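Local coordinates for Non-structural protein 2 (Human rotavirus C, PDB 2GU0), which probably forms an RNA-binding octamer with nucleoside- and RNA-triphosphatase activity that helps build viral factories and replicate and package the rotavirus genome, at residues S162-T167 / I186-K191; V17-I22 / D85-V90; K267-Q272 / E280-S285; K25-M30 / V51-E56. One frame throughout, in Å; residues are numbered along the deposited sequence.

Contact 1. Residues S162-T167 / I186-K191; sequences SYFTIT and ITINTK
Thr165 and Asn189 meet side chain to side chain at about a right angle, the hydroxyl OG1 of Thr165 giving its hydrogen to OD1 of Asn189 over 2.7 Å. The donor lies in the plane of the amide carbonyl, on a lone pair. With OG1 opposite the carbonyl carbon and beside the backbone N (chi1 -66°), the threonine turns its hydroxyl to the amide; Gln160 also bonds OG1, and Thr149 shares OD1. The other end of the amide, ND2, makes a weak bond to the carbonyl O of Ser162, so Asn189 suits the place just past its strand, where the amide can both accept and donate. Its own backbone N bonds Tyr163 O at 2.9 Å, nearly along the C=O axis.

Strands 164-170 and 182-188 form an antiparallel hairpin in the five-stranded sheet of the C-terminal, HIT-like region. Thr165 and Thr187 are a hydrogen-bonded pair: Thr187 N reaches Thr165 O at 3.2 Å, while the return bond is weak. Thr187 OG1, bonded to Thr149 and Thr152, sits close to His222, the predicted catalytic residue.

Phe164, Ile166, Ile186 and Ile188 fill the other face, where helix 196-209 packs. The Phe164 ring, with CG beside its backbone N (chi1 -45°), brings CD2 to 4.1 Å from CG2 of Ile186 and 4.2 Å from CG2 of Ile188, both oblique to the ring. Beta-branched isoleucines suit this extended, buried backbone. Ile166 CG1 approaches Ile186 CG1 at 4.4 Å, and Phe202 of the helix stacks on Phe164.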
loop_
_atom_site.group_PDB
_atom_site.type_symbol
_atom_site.label_atom_id
_atom_site.label_comp_id
_atom_site.label_asym_id
_atom_site.label_seq_id
_atom_site.Cartn_x
_atom_site.Cartn_y
_atom_site.Cartn_z
ATOM N N SER A 162 -38.697 -15.088 -22.675
ATOM C CA SER A 162 -39.703 -14.032 -22.673
ATOM C C SER A 162 -40.701 -13.993 -21.523
ATOM O O SER A 162 -41.317 -12.956 -21.282
ATOM C CB SER A 162 -40.465 -14.038 -23.991
ATOM O OG SER A 162 -41.078 -15.290 -24.182
ATOM N N TYR A 163 -40.861 -15.094 -20.803
ATOM C CA TYR A 163 -41.822 -15.111 -19.717
ATOM C C TYR A 163 -41.218 -15.192 -18.342
ATOM O O TYR A 163 -41.694 -14.527 -17.429
ATOM C CB TYR A 163 -42.813 -16.263 -19.886
ATOM C CG TYR A 163 -43.759 -16.082 -21.045
ATOM C CD1 TYR A 163 -43.589 -16.810 -22.235
ATOM C CD2 TYR A 163 -44.798 -15.146 -20.982
ATOM C CE1 TYR A 163 -44.426 -16.606 -23.334
ATOM C CE2 TYR A 163 -45.638 -14.937 -22.077
ATOM C CZ TYR A 163 -45.441 -15.670 -23.250
ATOM O OH TYR A 163 -46.242 -15.443 -24.342
ATOM N N PHE A 164 -40.174 -15.999 -18.183
ATOM C CA PHE A 164 -39.566 -16.148 -16.869
ATOM C C PHE A 164 -38.167 -15.579 -16.749
ATOM O O PHE A 164 -37.536 -15.222 -17.745
ATOM C CB PHE A 164 -39.500 -17.620 -16.476
ATOM C CG PHE A 164 -40.757 -18.380 -16.739
ATOM C CD1 PHE A 164 -41.008 -18.910 -18.001
ATOM C CD2 PHE A 164 -41.670 -18.606 -15.716
ATOM C CE1 PHE A 164 -42.146 -19.658 -18.244
ATOM C CE2 PHE A 164 -42.803 -19.344 -15.939
ATOM C CZ PHE A 164 -43.049 -19.880 -17.215
ATOM N N THR A 165 -37.685 -15.525 -15.510
ATOM C CA THR A 165 -36.347 -15.051 -15.214
ATOM C C THR A 165 -35.831 -15.808 -14.005
ATOM O O THR A 165 -36.525 -15.922 -13.002
ATOM C CB THR A 165 -36.343 -13.550 -14.895
ATOM O OG1 THR A 165 -36.712 -12.811 -16.063
ATOM C CG2 THR A 165 -34.961 -13.107 -14.458
ATOM N N ILE A 166 -34.622 -16.348 -14.092
ATOM C CA ILE A 166 -34.051 -17.057 -12.952
ATOM C C ILE A 166 -32.926 -16.209 -12.364
ATOM O O ILE A 166 -32.014 -15.810 -13.070
ATOM C CB ILE A 166 -33.482 -18.436 -13.355
ATOM C CG1 ILE A 166 -34.574 -19.307 -13.956
ATOM C CG2 ILE A 166 -32.933 -19.147 -12.134
ATOM C CD1 ILE A 166 -34.092 -20.694 -14.305
ATOM N N THR A 167 -32.997 -15.921 -11.073
ATOM C CA THR A 167 -31.972 -15.116 -10.417
ATOM C C THR A 167 -31.328 -15.885 -9.281
ATOM O O THR A 167 -31.996 -16.642 -8.588
ATOM C CB THR A 167 -32.570 -13.837 -9.852
ATOM O OG1 THR A 167 -33.773 -14.157 -9.151
ATOM C CG2 THR A 167 -32.870 -12.845 -10.976
ATOM N N ILE A 186 -37.373 -18.070 -9.388
ATOM C CA ILE A 186 -38.065 -17.949 -10.667
ATOM C C ILE A 186 -39.194 -16.945 -10.488
ATOM O O ILE A 186 -40.016 -17.096 -9.599
ATOM C CB ILE A 186 -38.711 -19.274 -11.057
ATOM C CG1 ILE A 186 -37.680 -20.396 -11.019
ATOM C CG2 ILE A 186 -39.330 -19.164 -12.423
ATOM C CD1 ILE A 186 -38.303 -21.753 -11.232
ATOM N N THR A 187 -39.250 -15.920 -11.319
ATOM C CA THR A 187 -40.326 -14.940 -11.197
ATOM C C THR A 187 -40.842 -14.658 -12.586
ATOM O O THR A 187 -40.061 -14.640 -13.520
ATOM C CB THR A 187 -39.830 -13.606 -10.576
ATOM O OG1 THR A 187 -38.857 -13.006 -11.436
ATOM C CG2 THR A 187 -39.200 -13.845 -9.230
ATOM N N ILE A 188 -42.148 -14.457 -12.738
ATOM C CA ILE A 188 -42.708 -14.149 -14.059
ATOM C C ILE A 188 -42.455 -12.675 -14.367
ATOM O O ILE A 188 -42.431 -11.837 -13.461
ATOM C CB ILE A 188 -44.230 -14.421 -14.127
ATOM C CG1 ILE A 188 -44.940 -13.728 -12.960
ATOM C CG2 ILE A 188 -44.490 -15.913 -14.141
ATOM C CD1 ILE A 188 -46.405 -14.093 -12.817
ATOM N N ASN A 189 -42.265 -12.349 -15.637
ATOM C CA ASN A 189 -41.996 -10.966 -15.993
ATOM C C ASN A 189 -43.263 -10.128 -16.072
ATOM O O ASN A 189 -43.204 -8.902 -16.020
ATOM C CB ASN A 189 -41.241 -10.903 -17.324
ATOM C CG ASN A 189 -40.027 -11.823 -17.350
ATOM O OD1 ASN A 189 -39.292 -11.914 -16.377
ATOM N ND2 ASN A 189 -39.816 -12.504 -18.473
ATOM N N THR A 190 -44.401 -10.805 -16.180
ATOM C CA THR A 190 -45.709 -10.163 -16.300
ATOM C C THR A 190 -46.800 -11.095 -15.794
ATOM O O THR A 190 -46.709 -12.311 -15.964
ATOM C CB THR A 190 -46.014 -9.848 -17.760
ATOM O OG1 THR A 190 -45.221 -8.741 -18.186
ATOM C CG2 THR A 190 -47.474 -9.534 -17.946
ATOM N N LYS A 191 -47.840 -10.527 -15.191
ATOM C CA LYS A 191 -48.942 -11.328 -14.672
ATOM C C LYS A 191 -49.811 -11.887 -15.794
ATOM O O LYS A 191 -50.952 -12.285 -15.552
ATOM C CB LYS A 191 -49.822 -10.496 -13.732
ATOM C CG LYS A 191 -49.203 -10.145 -12.379
ATOM C CD LYS A 191 -50.166 -9.282 -11.554
ATOM C CE LYS A 191 -49.647 -9.014 -10.149
ATOM N NZ LYS A 191 -50.640 -8.282 -9.313
#

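Contact 2. Residues V17-I22 / D85-V90; sequences VVWYPI and DTLNMV
The backbone N of Trp19 points almost straight at OD1 of Asn88, a 2.8 Å hydrogen bond with an N-H...O angle of 171° and the donor in the plane of the amide carbonyl. Asn88 leaves helix 74-90 with its CG beside its own backbone N (chi1 -72°), which swings the amide across to strand 18-21. The same OD1 lies at the edge of the indole, in its plane, with the amide and ring planes 43° apart.

Leu87 lies over one face of that indole, its CD1 3.4 Å above the plane over the centre of the ring system. Val17 CG1 lies against the opposite face, offset toward the rim, so the flat ring is sandwiched between aliphatic groups. Strand 18-21 and residues 85-90 of the helix run antiparallel, their axes 7.3 Å apart. Strand 8-11 pairs with strand 18-21, and its Val8 also touches Trp19 in this packing of a two-stranded sheet on a helix in the N-terminal region.

A large, flat tryptophan gives leucine a broad surface, while asparagine can supply an acceptor from the helix to a strand N-H; apolar packing and one straight polar bond thus act together on a single residue.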
loop_
_atom_site.group_PDB
_atom_site.type_symbol
_atom_site.label_atom_id
_atom_site.label_comp_id
_atom_site.label_asym_id
_atom_site.label_seq_id
_atom_site.Cartn_x
_atom_site.Cartn_y
_atom_site.Cartn_z
ATOM N N VAL A 17 -47.255 9.666 9.099
ATOM C CA VAL A 17 -46.278 9.073 10.000
ATOM C C VAL A 17 -44.861 9.354 9.503
ATOM O O VAL A 17 -44.572 9.255 8.305
ATOM C CB VAL A 17 -46.460 7.561 10.095
ATOM C CG1 VAL A 17 -45.394 6.964 11.004
ATOM C CG2 VAL A 17 -47.851 7.248 10.602
ATOM N N VAL A 18 -43.981 9.724 10.424
ATOM C CA VAL A 18 -42.601 9.998 10.066
ATOM C C VAL A 18 -41.724 8.909 10.662
ATOM O O VAL A 18 -41.786 8.637 11.860
ATOM C CB VAL A 18 -42.146 11.352 10.607
ATOM C CG1 VAL A 18 -40.749 11.665 10.105
ATOM C CG2 VAL A 18 -43.141 12.430 10.192
ATOM N N TRP A 19 -40.912 8.276 9.824
ATOM C CA TRP A 19 -40.033 7.211 10.291
ATOM C C TRP A 19 -38.599 7.672 10.430
ATOM O O TRP A 19 -38.147 8.543 9.695
ATOM C CB TRP A 19 -40.089 6.032 9.335
ATOM C CG TRP A 19 -41.482 5.540 9.103
ATOM C CD1 TRP A 19 -42.377 6.003 8.186
ATOM C CD2 TRP A 19 -42.145 4.508 9.828
ATOM N NE1 TRP A 19 -43.557 5.322 8.296
ATOM C CE2 TRP A 19 -43.442 4.396 9.297
ATOM C CE3 TRP A 19 -41.767 3.665 10.881
ATOM C CZ2 TRP A 19 -44.360 3.480 9.775
ATOM C CZ3 TRP A 19 -42.670 2.762 11.358
ATOM C CH2 TRP A 19 -43.960 2.670 10.807
ATOM N N TYR A 20 -37.887 7.088 11.386
ATOM C CA TYR A 20 -36.486 7.426 11.603
ATOM C C TYR A 20 -35.580 6.198 11.656
ATOM O O TYR A 20 -35.984 5.124 12.109
ATOM C CB TYR A 20 -36.316 8.211 12.900
ATOM C CG TYR A 20 -37.189 9.432 12.982
ATOM C CD1 TYR A 20 -38.477 9.355 13.517
ATOM C CD2 TYR A 20 -36.749 10.660 12.489
ATOM C CE1 TYR A 20 -39.307 10.474 13.557
ATOM C CE2 TYR A 20 -37.572 11.782 12.520
ATOM C CZ TYR A 20 -38.849 11.682 13.053
ATOM O OH TYR A 20 -39.673 12.782 13.067
ATOM N N PRO A 21 -34.335 6.349 11.184
ATOM C CA PRO A 21 -33.316 5.296 11.155
ATOM C C PRO A 21 -32.839 4.990 12.570
ATOM O O PRO A 21 -32.810 5.877 13.416
ATOM C CB PRO A 21 -32.190 5.931 10.339
ATOM C CG PRO A 21 -32.861 6.933 9.507
ATOM C CD PRO A 21 -33.872 7.529 10.436
ATOM N N ILE A 22 -32.472 3.748 12.837
ATOM C CA ILE A 22 -31.943 3.393 14.153
ATOM C C ILE A 22 -30.448 3.110 13.953
ATOM O O ILE A 22 -30.077 2.346 13.064
ATOM C CB ILE A 22 -32.633 2.147 14.721
ATOM C CG1 ILE A 22 -34.052 2.493 15.148
ATOM C CG2 ILE A 22 -31.878 1.641 15.916
ATOM C CD1 ILE A 22 -34.808 1.326 15.748
ATOM N N ASP A 85 -36.535 5.998 4.571
ATOM C CA ASP A 85 -36.862 6.682 3.327
ATOM C C ASP A 85 -38.099 6.075 2.705
ATOM O O ASP A 85 -39.054 6.775 2.387
ATOM C CB ASP A 85 -35.721 6.538 2.330
ATOM C CG ASP A 85 -34.528 7.352 2.701
ATOM O OD1 ASP A 85 -34.406 7.720 3.886
ATOM O OD2 ASP A 85 -33.707 7.620 1.805
ATOM N N THR A 86 -38.073 4.762 2.521
ATOM C CA THR A 86 -39.203 4.089 1.913
ATOM C C THR A 86 -40.475 4.393 2.681
ATOM O O THR A 86 -41.355 5.074 2.172
ATOM C CB THR A 86 -38.974 2.578 1.855
ATOM O OG1 THR A 86 -37.830 2.310 1.036
ATOM C CG2 THR A 86 -40.182 1.877 1.259
ATOM N N LEU A 87 -40.567 3.914 3.910
ATOM C CA LEU A 87 -41.751 4.159 4.709
ATOM C C LEU A 87 -42.252 5.613 4.645
ATOM O O LEU A 87 -43.464 5.863 4.608
ATOM C CB LEU A 87 -41.480 3.759 6.155
ATOM C CG LEU A 87 -41.338 2.251 6.354
ATOM C CD1 LEU A 87 -41.015 1.964 7.803
ATOM C CD2 LEU A 87 -42.624 1.549 5.937
ATOM N N ASN A 88 -41.331 6.570 4.624
ATOM C CA ASN A 88 -41.749 7.958 4.582
ATOM C C ASN A 88 -42.516 8.263 3.308
ATOM O O ASN A 88 -43.484 9.027 3.324
ATOM C CB ASN A 88 -40.553 8.902 4.724
ATOM C CG ASN A 88 -39.982 8.907 6.131
ATOM O OD1 ASN A 88 -40.717 8.789 7.111
ATOM N ND2 ASN A 88 -38.669 9.057 6.239
ATOM N N MET A 89 -42.104 7.660 2.200
ATOM C CA MET A 89 -42.797 7.902 0.951
ATOM C C MET A 89 -44.219 7.383 0.990
ATOM O O MET A 89 -45.151 8.081 0.591
ATOM C CB MET A 89 -42.050 7.275 -0.208
ATOM C CG MET A 89 -40.896 8.115 -0.666
ATOM S SD MET A 89 -40.593 7.810 -2.387
ATOM C CE MET A 89 -42.081 8.553 -3.136
ATOM N N VAL A 90 -44.396 6.161 1.474
ATOM C CA VAL A 90 -45.730 5.591 1.566
ATOM C C VAL A 90 -46.672 6.612 2.218
ATOM O O VAL A 90 -47.886 6.570 2.019
ATOM C CB VAL A 90 -45.711 4.291 2.386
ATOM C CG1 VAL A 90 -47.121 3.783 2.600
ATOM C CG2 VAL A 90 -44.901 3.253 1.662
#

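Contact 3. Residues K267-Q272 / E280-S285; sequences KTCIGQ and EVAKTS
Gln272 CG lies beside its backbone N (chi1 -57°) and the chain beyond is extended, which carries the amide across to residues 280-285. There OE1 comes to 3.2 Å from OG of Ser285. In Ser285 the hydroxyl is tucked between the backbone N and the carbonyl carbon (chi1 39°), and from that position OG gives its hydrogen to Ala282 O at 2.8 Å, in the carbonyl plane and on a lone pair. This bond ties Ser285 back to the residue three positions before it, and a short hydroxyl side chain suits the task.

Ala282 faces helix 264-275 with only a methyl group, and its small size allows the backbones to come close: the CA atoms of Cys269 and Ala282 are 5.0 Å apart. Its CB rests 3.6 Å from CB of Gln272 on one flank and 4.1 Å from SG of Cys269 on another. The cysteine sulfur also lies 3.5 Å from Ala282 O. Farther along, Thr268 OG1 meets CB of Ser285 at 3.5 Å.

The two segments are joined by a short connection, so this is local packing of helix 264-275 on residues 280-285. On another flank of helix 264-275, Ile270 lies against Leu238 of helix 231-243; Lys283 touches Met232 of that same helix, and Lys267 forms a salt bridge with Asp258.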
loop_
_atom_site.group_PDB
_atom_site.type_symbol
_atom_site.label_atom_id
_atom_site.label_comp_id
_atom_site.label_asym_id
_atom_site.label_seq_id
_atom_site.Cartn_x
_atom_site.Cartn_y
_atom_site.Cartn_z
ATOM N N LYS A 267 -46.249 -30.433 -5.613
ATOM C CA LYS A 267 -47.586 -30.142 -6.107
ATOM C C LYS A 267 -48.688 -30.862 -5.343
ATOM O O LYS A 267 -49.610 -30.223 -4.836
ATOM C CB LYS A 267 -47.666 -30.519 -7.584
ATOM C CG LYS A 267 -49.060 -30.500 -8.194
ATOM C CD LYS A 267 -49.633 -29.098 -8.262
ATOM C CE LYS A 267 -50.773 -29.018 -9.278
ATOM N NZ LYS A 267 -50.322 -29.250 -10.687
ATOM N N THR A 268 -48.586 -32.189 -5.264
ATOM C CA THR A 268 -49.588 -33.013 -4.582
ATOM C C THR A 268 -49.449 -33.041 -3.062
ATOM O O THR A 268 -50.453 -33.003 -2.347
ATOM C CB THR A 268 -49.566 -34.485 -5.080
ATOM O OG1 THR A 268 -48.278 -35.057 -4.828
ATOM C CG2 THR A 268 -49.875 -34.559 -6.567
ATOM N N CYS A 269 -48.217 -33.135 -2.569
ATOM C CA CYS A 269 -47.995 -33.163 -1.129
ATOM C C CYS A 269 -48.661 -31.956 -0.492
ATOM O O CYS A 269 -49.315 -32.071 0.540
ATOM C CB CYS A 269 -46.502 -33.142 -0.815
ATOM S SG CYS A 269 -46.126 -32.845 0.927
ATOM N N ILE A 270 -48.493 -30.797 -1.118
ATOM C CA ILE A 270 -49.084 -29.565 -0.614
ATOM C C ILE A 270 -50.580 -29.584 -0.893
ATOM O O ILE A 270 -51.345 -28.825 -0.305
ATOM C CB ILE A 270 -48.420 -28.312 -1.264
ATOM C CG1 ILE A 270 -46.964 -28.210 -0.802
ATOM C CG2 ILE A 270 -49.158 -27.039 -0.876
ATOM C CD1 ILE A 270 -46.802 -28.274 0.698
ATOM N N GLY A 271 -50.997 -30.461 -1.796
ATOM C CA GLY A 271 -52.410 -30.572 -2.097
ATOM C C GLY A 271 -53.041 -31.353 -0.963
ATOM O O GLY A 271 -54.100 -30.989 -0.443
ATOM N N GLN A 272 -52.364 -32.427 -0.566
ATOM C CA GLN A 272 -52.831 -33.286 0.511
ATOM C C GLN A 272 -52.934 -32.542 1.839
ATOM O O GLN A 272 -53.847 -32.794 2.625
ATOM C CB GLN A 272 -51.900 -34.491 0.674
ATOM C CG GLN A 272 -51.742 -35.334 -0.583
ATOM C CD GLN A 272 -51.250 -36.741 -0.286
ATOM O OE1 GLN A 272 -50.251 -36.934 0.403
ATOM N NE2 GLN A 272 -51.954 -37.731 -0.813
ATOM N N GLU A 280 -47.293 -36.613 8.103
ATOM C CA GLU A 280 -46.799 -37.978 8.198
ATOM C C GLU A 280 -47.232 -38.820 6.999
ATOM O O GLU A 280 -46.546 -39.770 6.624
ATOM C CB GLU A 280 -47.316 -38.623 9.489
ATOM C CG GLU A 280 -47.041 -40.124 9.617
ATOM C CD GLU A 280 -45.571 -40.444 9.824
ATOM O OE1 GLU A 280 -44.993 -39.934 10.807
ATOM O OE2 GLU A 280 -45.000 -41.207 9.012
ATOM N N VAL A 281 -48.363 -38.462 6.395
ATOM C CA VAL A 281 -48.902 -39.209 5.256
ATOM C C VAL A 281 -48.628 -38.586 3.894
ATOM O O VAL A 281 -48.502 -39.296 2.897
ATOM C CB VAL A 281 -50.438 -39.384 5.379
ATOM C CG1 VAL A 281 -50.950 -40.281 4.261
ATOM C CG2 VAL A 281 -50.796 -39.958 6.745
ATOM N N ALA A 282 -48.546 -37.262 3.851
ATOM C CA ALA A 282 -48.316 -36.557 2.596
ATOM C C ALA A 282 -46.842 -36.370 2.243
ATOM O O ALA A 282 -46.488 -36.291 1.066
ATOM C CB ALA A 282 -49.025 -35.202 2.634
ATOM N N LYS A 283 -45.988 -36.309 3.264
ATOM C CA LYS A 283 -44.555 -36.124 3.062
ATOM C C LYS A 283 -44.017 -37.191 2.124
ATOM O O LYS A 283 -42.905 -37.088 1.631
ATOM C CB LYS A 283 -43.804 -36.217 4.388
ATOM C CG LYS A 283 -43.691 -37.632 4.911
ATOM C CD LYS A 283 -42.564 -37.788 5.931
ATOM C CE LYS A 283 -42.892 -37.135 7.257
ATOM N NZ LYS A 283 -41.739 -37.227 8.188
ATOM N N THR A 284 -44.817 -38.219 1.883
ATOM C CA THR A 284 -44.421 -39.321 1.019
ATOM C C THR A 284 -44.476 -38.986 -0.461
ATOM O O THR A 284 -43.534 -39.262 -1.200
ATOM C CB THR A 284 -45.310 -40.558 1.288
ATOM O OG1 THR A 284 -45.046 -41.038 2.610
ATOM C CG2 THR A 284 -45.040 -41.669 0.272
ATOM N N SER A 285 -45.580 -38.392 -0.897
ATOM C CA SER A 285 -45.741 -38.049 -2.302
ATOM C C SER A 285 -44.704 -37.052 -2.818
ATOM O O SER A 285 -44.694 -36.726 -4.000
ATOM C CB SER A 285 -47.165 -37.533 -2.558
ATOM O OG SER A 285 -47.625 -36.720 -1.491
#

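Contact 4. Residues K25-M30 / V51-E56; sequences KAVQTM and VAPPPE
Apolar contacts carry this interface, with Met30 of helix 24-32 making the largest share. Its CB lies 3.5 Å from CB of Ala52, and the chain then bends at chi2 (82°), taking the sulfur along the proline-rich segment. SD arrives 3.9 Å from CG of Pro55, and CE lies near CA of the same residue. A flexible, unbranched methionine suits this course, since it can bend past the carbonyl of Pro53 to reach the ring of Pro55. One turn earlier, Ala26 and Ala52 meet methyl to methyl at 4.0 Å; two such small residues let helix and strand approach with their CA atoms 4.9 Å apart. Val27 adds its CG2 branch, which meets CD of Pro53 at 3.9 Å, the two side chains crossing at about a right angle.

The arrangement is a helix packed on the end of a small antiparallel pair, strands 44-45 and 51-52, and on the Pro53-Pro54-Pro55 run that leaves it, all in the N-terminal region. Prolines fit here because they offer apolar rings and bring no backbone N-H.

Among the contacts with polar atoms, CE of Met30 is 3.5 Å from Pro53 O; no hydrogen bond joins the segments. Within the helix, Thr29 returns its hydroxyl to Lys25 O at 3.0 Å from above the carbonyl plane; the same O also accepts from Thr29 N. Thr29 also packs on Gln160 of a neighbouring subunit.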
loop_
_atom_site.group_PDB
_atom_site.type_symbol
_atom_site.label_atom_id
_atom_site.label_comp_id
_atom_site.label_asym_id
_atom_site.label_seq_id
_atom_site.Cartn_x
_atom_site.Cartn_y
_atom_site.Cartn_z
ATOM N N LYS A 25 -24.978 2.588 17.533
ATOM C CA LYS A 25 -24.648 2.971 18.899
ATOM C C LYS A 25 -25.916 2.856 19.727
ATOM O O LYS A 25 -25.893 2.329 20.836
ATOM C CB LYS A 25 -24.088 4.393 18.953
ATOM C CG LYS A 25 -22.849 4.563 18.106
ATOM C CD LYS A 25 -21.751 3.590 18.503
ATOM C CE LYS A 25 -20.885 4.173 19.581
ATOM N NZ LYS A 25 -20.245 5.429 19.077
ATOM N N ALA A 26 -27.028 3.339 19.183
ATOM C CA ALA A 26 -28.283 3.247 19.896
ATOM C C ALA A 26 -28.430 1.788 20.327
ATOM O O ALA A 26 -28.473 1.482 21.516
ATOM C CB ALA A 26 -29.412 3.649 18.999
ATOM N N VAL A 27 -28.471 0.887 19.350
ATOM C CA VAL A 27 -28.593 -0.539 19.624
ATOM C C VAL A 27 -27.585 -1.015 20.669
ATOM O O VAL A 27 -27.948 -1.690 21.615
ATOM C CB VAL A 27 -28.405 -1.361 18.330
ATOM C CG1 VAL A 27 -28.482 -2.856 18.628
ATOM C CG2 VAL A 27 -29.468 -0.971 17.326
ATOM N N GLN A 28 -26.319 -0.665 20.503
ATOM C CA GLN A 28 -25.291 -1.080 21.454
ATOM C C GLN A 28 -25.658 -0.654 22.869
ATOM O O GLN A 28 -25.489 -1.414 23.825
ATOM C CB GLN A 28 -23.936 -0.486 21.047
ATOM C CG GLN A 28 -22.910 -0.379 22.157
ATOM C CD GLN A 28 -21.542 0.041 21.636
ATOM O OE1 GLN A 28 -21.443 0.801 20.670
ATOM N NE2 GLN A 28 -20.481 -0.440 22.283
ATOM N N THR A 29 -26.174 0.564 22.983
ATOM C CA THR A 29 -26.581 1.135 24.257
ATOM C C THR A 29 -27.781 0.435 24.910
ATOM O O THR A 29 -27.754 0.125 26.099
ATOM C CB THR A 29 -26.911 2.618 24.074
ATOM O OG1 THR A 29 -25.738 3.295 23.626
ATOM C CG2 THR A 29 -27.371 3.240 25.370
ATOM N N MET A 30 -28.832 0.170 24.149
ATOM C CA MET A 30 -29.975 -0.465 24.765
ATOM C C MET A 30 -29.689 -1.913 25.084
ATOM O O MET A 30 -30.389 -2.512 25.895
ATOM C CB MET A 30 -31.219 -0.352 23.884
ATOM C CG MET A 30 -31.416 -1.473 22.927
ATOM S SD MET A 30 -32.176 -2.928 23.651
ATOM C CE MET A 30 -32.627 -3.763 22.146
ATOM N N VAL A 51 -33.238 6.868 19.482
ATOM C CA VAL A 51 -34.087 5.761 19.858
ATOM C C VAL A 51 -33.611 4.403 19.388
ATOM O O VAL A 51 -33.368 4.203 18.198
ATOM C CB VAL A 51 -35.518 6.000 19.323
ATOM C CG1 VAL A 51 -36.413 4.810 19.645
ATOM C CG2 VAL A 51 -36.064 7.280 19.923
ATOM N N ALA A 52 -33.501 3.471 20.333
ATOM C CA ALA A 52 -33.094 2.106 20.044
ATOM C C ALA A 52 -34.350 1.238 19.977
ATOM O O ALA A 52 -35.443 1.674 20.327
ATOM C CB ALA A 52 -32.187 1.616 21.116
ATOM N N PRO A 53 -34.214 -0.010 19.517
ATOM C CA PRO A 53 -35.374 -0.898 19.423
ATOM C C PRO A 53 -35.882 -1.372 20.778
ATOM O O PRO A 53 -35.148 -1.369 21.768
ATOM C CB PRO A 53 -34.844 -2.059 18.608
ATOM C CG PRO A 53 -33.742 -1.458 17.822
ATOM C CD PRO A 53 -33.060 -0.592 18.819
ATOM N N PRO A 54 -37.157 -1.789 20.842
ATOM C CA PRO A 54 -37.704 -2.268 22.114
ATOM C C PRO A 54 -36.815 -3.406 22.616
ATOM O O PRO A 54 -36.490 -4.320 21.855
ATOM C CB PRO A 54 -39.091 -2.760 21.718
ATOM C CG PRO A 54 -39.473 -1.818 20.652
ATOM C CD PRO A 54 -38.214 -1.712 19.818
ATOM N N PRO A 55 -36.402 -3.365 23.890
ATOM C CA PRO A 55 -35.542 -4.426 24.438
ATOM C C PRO A 55 -36.144 -5.820 24.254
ATOM O O PRO A 55 -35.452 -6.839 24.332
ATOM C CB PRO A 55 -35.401 -4.027 25.901
ATOM C CG PRO A 55 -35.437 -2.536 25.832
ATOM C CD PRO A 55 -36.594 -2.286 24.870
ATOM N N GLU A 56 -37.445 -5.846 24.005
ATOM C CA GLU A 56 -38.190 -7.073 23.771
ATOM C C GLU A 56 -37.676 -7.805 22.525
ATOM O O GLU A 56 -38.118 -8.905 22.224
ATOM C CB GLU A 56 -39.657 -6.713 23.548
ATOM C CG GLU A 56 -40.594 -7.883 23.350
ATOM C CD GLU A 56 -41.845 -7.481 22.604
ATOM O OE1 GLU A 56 -42.311 -6.335 22.802
ATOM O OE2 GLU A 56 -42.367 -8.313 21.823
#

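In the fold
Contacts 2 and 4 belong to the N-terminal region and touch: Ile22, after strand 18-21, packs against Val27, Val51 and Pro53, so the two share one apolar neighbourhood. Contacts 1 and 3 lie in the C-terminal region without touching, their nearest atoms about 13 Å apart. Contacts 1, 2 and 4 are largely buried, contact 3 only partly. Their chemistry follows their place: contact 1 combines strand pairing with a polar face near the predicted catalytic histidine, contact 2 joins strand to helix by one polar bond and an indole packed between aliphatic side chains, contact 4 is almost wholly apolar, and contact 3 mixes small residues with polar groups between neighbouring parts of the chain.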